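Local coordinates for inhibitor from Tityus obscurus scorpion venom (TopI1) (Tityus, PDB 6MRQ), which is a disulfide-rich inhibitor peptide of scorpion venom that probably acts on proteases such as trypsin, at residues Arg4-Thr7 against Tyr8-Lys12. Residues are numbered along the deposited sequence; the frame is centred on the assembly and turned at random.
Sequences RCKT and YDDCK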
loop_
_atom_site.group_PDB
_atom_site.type_symbol
_atom_site.label_atom_id
_atom_site.label_comp_id
_atom_site.label_asym_id
_atom_site.label_seq_id
_atom_site.Cartn_x
_atom_site.Cartn_y
_atom_site.Cartn_z
ATOM N N ARG B 4 -9.493 -7.097 10.917
ATOM C CA ARG B 4 -10.766 -7.071 11.618
ATOM C C ARG B 4 -10.538 -7.252 13.116
ATOM O O ARG B 4 -9.526 -7.805 13.558
ATOM C CB ARG B 4 -11.694 -8.156 11.072
ATOM C CG ARG B 4 -12.231 -7.877 9.664
ATOM C CD ARG B 4 -13.125 -9.015 9.195
ATOM N NE ARG B 4 -13.775 -8.750 7.914
ATOM C CZ ARG B 4 -14.973 -8.186 7.778
ATOM N NH1 ARG B 4 -15.666 -7.808 8.844
ATOM N NH2 ARG B 4 -15.480 -8.000 6.568
ATOM N N CYS B 5 -11.489 -6.763 13.903
ATOM C CA CYS B 5 -11.341 -6.790 15.349
ATOM C C CYS B 5 -12.719 -6.677 15.977
ATOM O O CYS B 5 -13.669 -6.199 15.354
ATOM C CB CYS B 5 -10.452 -5.636 15.828
ATOM S SG CYS B 5 -11.069 -4.032 15.253
ATOM N N LYS B 6 -12.808 -7.120 17.230
ATOM C CA LYS B 6 -13.945 -6.813 18.085
ATOM C C LYS B 6 -13.589 -5.817 19.173
ATOM O O LYS B 6 -14.441 -5.016 19.567
ATOM C CB LYS B 6 -14.475 -8.093 18.748
ATOM C CG LYS B 6 -15.068 -9.104 17.768
ATOM C CD LYS B 6 -16.456 -8.680 17.299
ATOM C CE LYS B 6 -17.127 -9.763 16.460
ATOM N NZ LYS B 6 -16.512 -9.905 15.112
ATOM N N THR B 7 -12.352 -5.867 19.664
ATOM C CA THR B 7 -11.832 -4.907 20.622
ATOM C C THR B 7 -10.436 -4.507 20.159
ATOM O O THR B 7 -9.821 -5.179 19.326
ATOM C CB THR B 7 -11.729 -5.493 22.037
ATOM O OG1 THR B 7 -10.666 -6.453 22.078
ATOM C CG2 THR B 7 -13.042 -6.148 22.459
ATOM N N TYR B 8 -9.927 -3.410 20.712
ATOM C CA TYR B 8 -8.622 -2.939 20.258
ATOM C C TYR B 8 -7.500 -3.900 20.636
ATOM O O TYR B 8 -6.473 -3.929 19.949
ATOM C CB TYR B 8 -8.352 -1.517 20.748
ATOM C CG TYR B 8 -7.192 -0.862 20.030
ATOM C CD1 TYR B 8 -7.192 -0.728 18.643
ATOM C CD2 TYR B 8 -6.092 -0.384 20.731
ATOM C CE1 TYR B 8 -6.134 -0.146 17.983
ATOM C CE2 TYR B 8 -5.032 0.206 20.080
ATOM C CZ TYR B 8 -5.063 0.324 18.705
ATOM O OH TYR B 8 -4.017 0.908 18.042
ATOM N N ASP B 9 -7.683 -4.718 21.675
ATOM C CA ASP B 9 -6.678 -5.730 21.979
ATOM C C ASP B 9 -6.452 -6.667 20.796
ATOM O O ASP B 9 -5.350 -7.204 20.632
ATOM C CB ASP B 9 -7.064 -6.532 23.220
ATOM C CG ASP B 9 -5.996 -7.535 23.611
ATOM O OD1 ASP B 9 -4.935 -7.109 24.114
ATOM O OD2 ASP B 9 -6.214 -8.746 23.403
ATOM N N ASP B 10 -7.479 -6.877 19.960
ATOM C CA ASP B 10 -7.311 -7.687 18.759
ATOM C C ASP B 10 -6.381 -7.038 17.742
ATOM O O ASP B 10 -5.964 -7.705 16.788
ATOM C CB ASP B 10 -8.662 -7.935 18.081
ATOM C CG ASP B 10 -9.627 -8.704 18.956
ATOM O OD1 ASP B 10 -9.177 -9.591 19.711
ATOM O OD2 ASP B 10 -10.840 -8.419 18.889
ATOM N N CYS B 11 -6.059 -5.758 17.910
ATOM C CA CYS B 11 -5.234 -5.029 16.965
ATOM C C CYS B 11 -3.770 -4.984 17.363
ATOM O O CYS B 11 -2.969 -4.374 16.647
ATOM C CB CYS B 11 -5.750 -3.595 16.835
ATOM S SG CYS B 11 -7.454 -3.523 16.300
ATOM N N LYS B 12 -3.402 -5.605 18.485
ATOM C CA LYS B 12 -2.036 -5.503 18.982
ATOM C C LYS B 12 -1.023 -5.998 17.958
ATOM O O LYS B 12 0.086 -5.457 17.875
ATOM C CB LYS B 12 -1.907 -6.291 20.287
ATOM C CG LYS B 12 -0.499 -6.313 20.864
ATOM C CD LYS B 12 -0.415 -7.195 22.104
ATOM C CE LYS B 12 1.024 -7.347 22.575
ATOM N NZ LYS B 12 1.109 -7.429 24.059
#
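Asp10 folds back over the turn that precedes the short helix of this cysteine-stabilised alpha/beta fold, and its OD2 accepts from two consecutive backbone amides, those of Lys6 and Thr7. Lys6 N reaches Asp10 OD2 at 2.9 Å through the lone pair directed away from OD1, with an N-H...O angle of 159°. Thr7 N meets Asp10 OD2 at 3.1 Å along a straighter path, but from above the carboxylate plane. With chi1 at -62°, CG lies opposite the carbonyl carbon of Asp10, and the carboxylate turns back toward the two amides. A reciprocal bond from Asp10 N to Thr7 O, 3.0 Å, closes the 3-10 turn; its donor stands 52° out of the carbonyl plane. Asp10 thus holds the preceding chain by both its backbone N and its carboxylate.

Next to these bonds, CB of Cys5 packs against CB of Asp10 at 3.7 Å and touches SG of Cys11. Cys5 and Cys11 belong to different disulfides, ending at Cys22 and Cys27, which tie the turn to the two-stranded sheet. The Tyr8 side chain meets Thr7 through CB, and its OH is hydrogen-bonded to Arg18 O. The two disulfides approach each other at this end, with Cys5 SG 3.8 Å from Cys11 SG.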